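Local coordinates for beta-D-glucoside glucohydrolase (Trichoderma reesei, PDB 4I8D), which probably hydrolyses terminal, non-reducing beta-D-glucosyl residues to release beta-D-glucose, a step in cellulose degradation, at residues V615-V620 / T669-R674; V620-S625 / L658-G663. All coordinates share one frame; numbering follows the deposited sequence.

Contact 1 (V615-V620 / T669-R674)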
ATOM      1  N   VAL A 615     -25.544   5.689  -0.739  1.00 56.44           N
ATOM      2  CA  VAL A 615     -26.874   5.420  -0.180  1.00 55.47           C
ATOM      3  C   VAL A 615     -27.159   6.223   1.089  1.00 54.18           C
ATOM      4  O   VAL A 615     -28.310   6.373   1.499  1.00 54.39           O
ATOM      5  CB  VAL A 615     -27.102   3.910   0.082  1.00 55.05           C
ATOM      6  CG1 VAL A 615     -27.286   3.160  -1.236  1.00 54.44           C
ATOM      7  CG2 VAL A 615     -25.968   3.315   0.916  1.00 53.98           C
ATOM      8  N   ALA A 616     -26.101   6.742   1.701  1.00 51.98           N
ATOM      9  CA  ALA A 616     -26.229   7.524   2.920  1.00 50.81           C
ATOM     10  C   ALA A 616     -25.117   8.561   3.000  1.00 49.53           C
ATOM     11  O   ALA A 616     -24.107   8.454   2.296  1.00 48.55           O
ATOM     12  CB  ALA A 616     -26.198   6.607   4.135  1.00 50.76           C
ATOM     13  N   THR A 617     -25.304   9.559   3.859  1.00 49.23           N
ATOM     14  CA  THR A 617     -24.294  10.599   4.066  1.00 49.18           C
ATOM     15  C   THR A 617     -24.197  11.006   5.529  1.00 48.35           C
ATOM     16  O   THR A 617     -25.214  11.222   6.193  1.00 49.27           O
ATOM     17  CB  THR A 617     -24.558  11.838   3.185  1.00 49.91           C
ATOM     18  OG1 THR A 617     -24.209  11.530   1.828  1.00 51.07           O
ATOM     19  CG2 THR A 617     -23.729  13.034   3.652  1.00 48.91           C
ATOM     20  N   VAL A 618     -22.964  11.103   6.018  1.00 46.40           N
ATOM     21  CA  VAL A 618     -22.706  11.474   7.405  1.00 45.42           C
ATOM     22  C   VAL A 618     -21.827  12.727   7.456  1.00 44.53           C
ATOM     23  O   VAL A 618     -20.887  12.873   6.673  1.00 44.86           O
ATOM     24  CB  VAL A 618     -22.065  10.307   8.197  1.00 44.61           C
ATOM     25  CG1 VAL A 618     -22.043  10.610   9.686  1.00 44.27           C
ATOM     26  CG2 VAL A 618     -22.812   9.007   7.940  1.00 44.09           C
ATOM     27  N   THR A 619     -22.137  13.608   8.401  1.00 43.88           N
ATOM     28  CA  THR A 619     -21.567  14.946   8.478  1.00 43.27           C
ATOM     29  C   THR A 619     -21.157  15.274   9.911  1.00 42.84           C
ATOM     30  O   THR A 619     -21.876  14.942  10.850  1.00 43.37           O
ATOM     31  CB  THR A 619     -22.619  15.987   8.008  1.00 43.48           C
ATOM     32  OG1 THR A 619     -22.697  15.969   6.578  1.00 44.12           O
ATOM     33  CG2 THR A 619     -22.301  17.409   8.495  1.00 42.11           C
ATOM     34  N   VAL A 620     -20.020  15.947  10.064  1.00 41.92           N
ATOM     35  CA  VAL A 620     -19.587  16.490  11.349  1.00 42.38           C
ATOM     36  C   VAL A 620     -18.768  17.758  11.095  1.00 43.36           C
ATOM     37  O   VAL A 620     -18.118  17.883  10.053  1.00 44.06           O
ATOM     38  CB  VAL A 620     -18.789  15.444  12.191  1.00 42.07           C
ATOM     39  CG1 VAL A 620     -17.592  14.892  11.422  1.00 40.88           C
ATOM     40  CG2 VAL A 620     -18.345  16.017  13.533  1.00 41.91           C
ATOM     41  N   THR A 669     -17.422  15.449   5.202  1.00 49.63           N
ATOM     42  CA  THR A 669     -18.525  14.720   4.574  1.00 50.15           C
ATOM     43  C   THR A 669     -18.144  13.273   4.253  1.00 50.31           C
ATOM     44  O   THR A 669     -17.206  13.024   3.489  1.00 49.11           O
ATOM     45  CB  THR A 669     -19.005  15.445   3.290  1.00 50.48           C
ATOM     46  OG1 THR A 669     -19.338  16.800   3.607  1.00 49.93           O
ATOM     47  CG2 THR A 669     -20.235  14.758   2.675  1.00 49.99           C
ATOM     48  N   PHE A 670     -18.881  12.325   4.833  1.00 50.41           N
ATOM     49  CA  PHE A 670     -18.624  10.901   4.591  1.00 51.30           C
ATOM     50  C   PHE A 670     -19.708  10.280   3.712  1.00 52.20           C
ATOM     51  O   PHE A 670     -20.861  10.143   4.131  1.00 53.32           O
ATOM     52  CB  PHE A 670     -18.495  10.108   5.904  1.00 49.63           C
ATOM     53  CG  PHE A 670     -17.586  10.741   6.920  1.00 48.26           C
ATOM     54  CD1 PHE A 670     -16.212  10.792   6.713  1.00 48.56           C
ATOM     55  CD2 PHE A 670     -18.103  11.273   8.093  1.00 47.96           C
ATOM     56  CE1 PHE A 670     -15.372  11.372   7.656  1.00 48.10           C
ATOM     57  CE2 PHE A 670     -17.272  11.851   9.040  1.00 47.83           C
ATOM     58  CZ  PHE A 670     -15.904  11.902   8.823  1.00 47.36           C
ATOM     59  N   ASN A 671     -19.331   9.904   2.495  1.00 51.54           N
ATOM     60  CA  ASN A 671     -20.270   9.278   1.585  1.00 51.60           C
ATOM     61  C   ASN A 671     -20.272   7.765   1.712  1.00 51.79           C
ATOM     62  O   ASN A 671     -19.251   7.101   1.497  1.00 51.27           O
ATOM     63  CB  ASN A 671     -20.016   9.727   0.146  1.00 52.12           C
ATOM     64  CG  ASN A 671     -20.327  11.202  -0.065  1.00 52.89           C
ATOM     65  OD1 ASN A 671     -21.266  11.751   0.527  1.00 52.35           O
ATOM     66  ND2 ASN A 671     -19.534  11.857  -0.911  1.00 52.53           N
ATOM     67  N   ILE A 672     -21.432   7.234   2.079  1.00 52.09           N
ATOM     68  CA  ILE A 672     -21.592   5.811   2.330  1.00 52.43           C
ATOM     69  C   ILE A 672     -22.092   5.116   1.070  1.00 53.05           C
ATOM     70  O   ILE A 672     -23.237   5.311   0.673  1.00 56.70           O
ATOM     71  CB  ILE A 672     -22.597   5.550   3.483  1.00 52.97           C
ATOM     72  CG1 ILE A 672     -22.440   6.565   4.631  1.00 52.78           C
ATOM     73  CG2 ILE A 672     -22.515   4.108   3.971  1.00 52.64           C
ATOM     74  CD1 ILE A 672     -21.127   6.498   5.380  1.00 52.24           C
ATOM     75  N   ARG A 673     -21.236   4.315   0.441  1.00 52.05           N
ATOM     76  CA  ARG A 673     -21.652   3.475  -0.685  1.00 51.02           C
ATOM     77  C   ARG A 673     -22.494   2.331  -0.121  1.00 51.56           C
ATOM     78  O   ARG A 673     -22.563   2.162   1.096  1.00 51.66           O
ATOM     79  CB  ARG A 673     -20.443   2.955  -1.470  1.00 50.18           C
ATOM     80  CG  ARG A 673     -19.470   4.045  -1.921  1.00 49.59           C
ATOM     81  CD  ARG A 673     -18.110   3.488  -2.339  1.00 49.55           C
ATOM     82  NE  ARG A 673     -17.452   2.737  -1.262  1.00 49.82           N
ATOM     83  CZ  ARG A 673     -16.198   2.285  -1.298  1.00 49.20           C
ATOM     84  NH1 ARG A 673     -15.432   2.499  -2.360  1.00 48.55           N
ATOM     85  NH2 ARG A 673     -15.705   1.608  -0.265  1.00 48.58           N
ATOM     86  N   ARG A 674     -23.161   1.569  -0.985  1.00 51.98           N
ATOM     87  CA  ARG A 674     -24.032   0.497  -0.508  1.00 51.90           C
ATOM     88  C   ARG A 674     -23.215  -0.596   0.175  1.00 51.41           C
ATOM     89  O   ARG A 674     -23.582  -1.073   1.258  1.00 50.15           O
ATOM     90  CB  ARG A 674     -24.883  -0.092  -1.637  1.00 52.72           C
ATOM     91  CG  ARG A 674     -25.985  -1.031  -1.138  1.00 52.70           C
ATOM     92  CD  ARG A 674     -26.836  -1.593  -2.269  1.00 53.35           C
ATOM     93  NE  ARG A 674     -27.496  -2.847  -1.901  1.00 54.28           N
ATOM     94  CZ  ARG A 674     -28.612  -2.941  -1.176  1.00 55.32           C
ATOM     95  NH1 ARG A 674     -29.222  -1.851  -0.718  1.00 54.45           N
ATOM     96  NH2 ARG A 674     -29.119  -4.138  -0.903  1.00 55.99           N
TER

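Contact 2 (V620-S625 / L658-G663)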
ATOM      1  N   VAL A 620     -20.020  15.947  10.064  1.00 41.92           N
ATOM      2  CA  VAL A 620     -19.587  16.490  11.349  1.00 42.38           C
ATOM      3  C   VAL A 620     -18.768  17.758  11.095  1.00 43.36           C
ATOM      4  O   VAL A 620     -18.118  17.883  10.053  1.00 44.06           O
ATOM      5  CB  VAL A 620     -18.789  15.444  12.191  1.00 42.07           C
ATOM      6  CG1 VAL A 620     -17.592  14.892  11.422  1.00 40.88           C
ATOM      7  CG2 VAL A 620     -18.345  16.017  13.533  1.00 41.91           C
ATOM      8  N   ASP A 621     -18.820  18.696  12.038  1.00 44.67           N
ATOM      9  CA  ASP A 621     -18.035  19.925  11.971  1.00 45.49           C
ATOM     10  C   ASP A 621     -16.781  19.840  12.831  1.00 45.91           C
ATOM     11  O   ASP A 621     -16.854  19.541  14.032  1.00 46.99           O
ATOM     12  CB  ASP A 621     -18.881  21.129  12.396  1.00 46.80           C
ATOM     13  CG  ASP A 621     -19.737  21.684  11.257  1.00 49.28           C
ATOM     14  OD1 ASP A 621     -19.785  21.066  10.162  1.00 49.44           O
ATOM     15  OD2 ASP A 621     -20.364  22.749  11.459  1.00 50.21           O
ATOM     16  N   ILE A 622     -15.635  20.100  12.208  1.00 44.91           N
ATOM     17  CA  ILE A 622     -14.351  20.075  12.897  1.00 45.15           C
ATOM     18  C   ILE A 622     -13.822  21.499  13.057  1.00 44.95           C
ATOM     19  O   ILE A 622     -13.702  22.232  12.081  1.00 44.59           O
ATOM     20  CB  ILE A 622     -13.333  19.152  12.175  1.00 45.46           C
ATOM     21  CG1 ILE A 622     -13.555  17.689  12.566  1.00 46.75           C
ATOM     22  CG2 ILE A 622     -11.901  19.482  12.561  1.00 44.82           C
ATOM     23  CD1 ILE A 622     -14.799  17.043  11.999  1.00 47.65           C
ATOM     24  N   ALA A 623     -13.522  21.884  14.294  1.00 45.23           N
ATOM     25  CA  ALA A 623     -13.051  23.236  14.590  1.00 45.54           C
ATOM     26  C   ALA A 623     -11.678  23.196  15.234  1.00 45.74           C
ATOM     27  O   ALA A 623     -11.466  22.474  16.210  1.00 46.31           O
ATOM     28  CB  ALA A 623     -14.037  23.959  15.496  1.00 45.48           C
ATOM     29  N   ASN A 624     -10.748  23.977  14.685  1.00 45.73           N
ATOM     30  CA  ASN A 624      -9.384  24.068  15.215  1.00 45.33           C
ATOM     31  C   ASN A 624      -9.359  24.866  16.523  1.00 45.83           C
ATOM     32  O   ASN A 624      -9.244  26.095  16.518  1.00 45.87           O
ATOM     33  CB  ASN A 624      -8.446  24.670  14.159  1.00 44.82           C
ATOM     34  CG  ASN A 624      -6.996  24.766  14.619  1.00 45.45           C
ATOM     35  OD1 ASN A 624      -6.702  24.965  15.802  1.00 45.95           O
ATOM     36  ND2 ASN A 624      -6.076  24.657  13.664  1.00 45.42           N
ATOM     37  N   SER A 625      -9.463  24.154  17.641  1.00 46.05           N
ATOM     38  CA  SER A 625      -9.540  24.791  18.955  1.00 48.41           C
ATOM     39  C   SER A 625      -8.168  25.068  19.574  1.00 49.42           C
ATOM     40  O   SER A 625      -8.076  25.424  20.749  1.00 49.98           O
ATOM     41  CB  SER A 625     -10.415  23.970  19.918  1.00 48.40           C
ATOM     42  OG  SER A 625      -9.864  22.689  20.180  1.00 47.24           O
ATOM     43  N   LEU A 658      -9.111  17.803   6.954  1.00 39.97           N
ATOM     44  CA  LEU A 658      -9.381  19.238   6.881  1.00 39.21           C
ATOM     45  C   LEU A 658      -8.217  19.990   7.499  1.00 39.57           C
ATOM     46  O   LEU A 658      -7.838  19.712   8.643  1.00 40.38           O
ATOM     47  CB  LEU A 658     -10.661  19.579   7.650  1.00 38.54           C
ATOM     48  CG  LEU A 658     -12.061  19.271   7.106  1.00 38.11           C
ATOM     49  CD1 LEU A 658     -12.264  17.832   6.653  1.00 37.33           C
ATOM     50  CD2 LEU A 658     -13.091  19.637   8.166  1.00 37.66           C
ATOM     51  N   ASN A 659      -7.642  20.920   6.740  1.00 39.72           N
ATOM     52  CA  ASN A 659      -6.593  21.807   7.245  1.00 40.06           C
ATOM     53  C   ASN A 659      -7.194  23.132   7.695  1.00 40.38           C
ATOM     54  O   ASN A 659      -7.980  23.731   6.971  1.00 42.73           O
ATOM     55  CB  ASN A 659      -5.511  22.047   6.190  1.00 39.55           C
ATOM     56  CG  ASN A 659      -4.328  22.825   6.745  1.00 40.34           C
ATOM     57  OD1 ASN A 659      -3.651  22.379   7.679  1.00 40.43           O
ATOM     58  ND2 ASN A 659      -4.085  24.003   6.190  1.00 39.92           N
ATOM     59  N   LEU A 660      -6.821  23.599   8.878  1.00 40.45           N
ATOM     60  CA  LEU A 660      -7.534  24.708   9.502  1.00 41.07           C
ATOM     61  C   LEU A 660      -6.622  25.668  10.258  1.00 41.05           C
ATOM     62  O   LEU A 660      -5.699  25.236  10.922  1.00 42.08           O
ATOM     63  CB  LEU A 660      -8.604  24.162  10.456  1.00 41.22           C
ATOM     64  CG  LEU A 660      -9.659  23.200   9.896  1.00 42.17           C
ATOM     65  CD1 LEU A 660     -10.280  22.365  11.009  1.00 42.18           C
ATOM     66  CD2 LEU A 660     -10.734  23.925   9.080  1.00 42.04           C
ATOM     67  N   THR A 661      -6.892  26.966  10.160  1.00 40.96           N
ATOM     68  CA  THR A 661      -6.182  27.967  10.960  1.00 41.39           C
ATOM     69  C   THR A 661      -6.781  28.032  12.379  1.00 42.85           C
ATOM     70  O   THR A 661      -7.856  27.474  12.621  1.00 43.15           O
ATOM     71  CB  THR A 661      -6.219  29.362  10.287  1.00 40.92           C
ATOM     72  OG1 THR A 661      -7.573  29.823  10.198  1.00 41.02           O
ATOM     73  CG2 THR A 661      -5.588  29.313   8.891  1.00 39.34           C
ATOM     74  N   PRO A 662      -6.088  28.692  13.330  1.00 44.15           N
ATOM     75  CA  PRO A 662      -6.655  28.816  14.687  1.00 44.57           C
ATOM     76  C   PRO A 662      -8.064  29.420  14.711  1.00 46.12           C
ATOM     77  O   PRO A 662      -8.269  30.536  14.237  1.00 47.62           O
ATOM     78  CB  PRO A 662      -5.662  29.746  15.394  1.00 44.38           C
ATOM     79  CG  PRO A 662      -4.360  29.489  14.701  1.00 43.52           C
ATOM     80  CD  PRO A 662      -4.698  29.195  13.264  1.00 43.38           C
ATOM     81  N   GLY A 663      -9.023  28.673  15.257  1.00 47.66           N
ATOM     82  CA  GLY A 663     -10.413  29.122  15.386  1.00 47.00           C
ATOM     83  C   GLY A 663     -11.286  28.753  14.197  1.00 47.96           C
ATOM     84  O   GLY A 663     -12.507  28.935  14.233  1.00 48.66           O
TER

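Contact 1 (V615-V620 / T669-R674)
Val615 to Thr619 pair with Arg673 to Thr669 as neighbouring antiparallel strands, their axes 4.8 Å apart at closest and 163° between their directions. They are the middle strand and one edge strand of a three-stranded sheet in the fibronectin type III-like beta-sandwich. Val618 and Phe670 form a hydrogen-bonded pair, Val618 N reaching Phe670 O at 3.0 Å and Phe670 N reaching Val618 O at 2.8 Å. Beyond the non-hydrogen-bonded pair Thr617 and Asn671, the ladder is interrupted by a classic beta bulge in which Val615 and Ala616 both face Ile672. Val615 N donates to Ile672 O at 2.7 Å in a nearly straight bond (173° at the hydrogen), whereas Ala616 N meets the same oxygen only weakly, at 3.4 Å. Ile672 N returns a bond to Ala616 O.

Side chains alternate between the two faces. Ala616, Val618, Phe670 and Ile672 point into the sandwich, where Leu636 and Val698 of the opposing sheet meet the Phe670 side chain. Val618 O comes at the ring obliquely, and CE2 of Phe670 touches Val620 CG1 at 3.9 Å; this methyl is brought there by a chi1 of 56°, which sets it between the backbone N and the carbonyl carbon. Trimming Phe670 to an alanine would probably open a gap between the sheets and strip Val620 CG1 and Val698 of their aromatic neighbour. On the outer face Thr617 and Thr669 meet through their methyls, while the Thr617 and Asn671 side chains run alongside each other in the same direction. At the end of the edge strand, Arg673 turns from this pairing to salt bridges with Asp676 and Asp192. On the inward face, Ile672 CD1 approaches Val618 CG2 across the strands, 4.0 Å away.

Contact 2 (V620-S625 / L658-G663)
The carboxamide of Asn624 has Thr661 O over one face, 3.5 Å from CG, with Pro662 CA above OD1 on that same face. At its nitrogen end, ND2 donates to Leu660 O at 2.8 Å. This bond is bent, 133° at the hydrogen; ND2 stands well above the carbonyl plane of Leu660, and the oxygen is itself tilted out of the amide plane. CG of Asn624 is anti to the backbone N (chi1 -178°), which carries the amide over to the 660-662 backbone. The Asn624 main chain takes part as well, its O accepting from Gly663 N at 2.9 Å. The strands carrying Ile622 and Leu660 belong to the two facing sheets of the sandwich, their short axes 7.7 Å apart at closest, and between them Ile622 CG2 meets Leu660 CD1 at 3.7 Å, the side chains crossing at about a right angle. Leu658 CD2 adds a contact to Ile622 CB. ND2 also bonds to Val628 O, while OD1 bonds to Gly626 N and Thr581 OG1, so polar partners at both ends of the amide fix its rotation and pin together the turns that close this end of the sandwich.

Contacts 1 and 2 follow one another along strand 614-624 and share Val620, their centres about 20 Å apart. Contact 1 is pairing within one sheet; contact 2 joins the facing sheets by apolar packing and by the hydrogen bonds of Asn624. After the turn at 661-664, strand 651-660 gives way to strand 665-673, so the chain leaves contact 2 in one sheet and arrives at contact 1 in the other. None of the residues lining the glucose pocket, such as Asp237 and Glu442, belongs to either contact. Contact 1 lies about 24 Å and contact 2 about 29 Å from the centre of the chain. Contact 1 nevertheless reaches the N-terminal domain, because Asp192, the partner of Arg673, sits on helix 188-195.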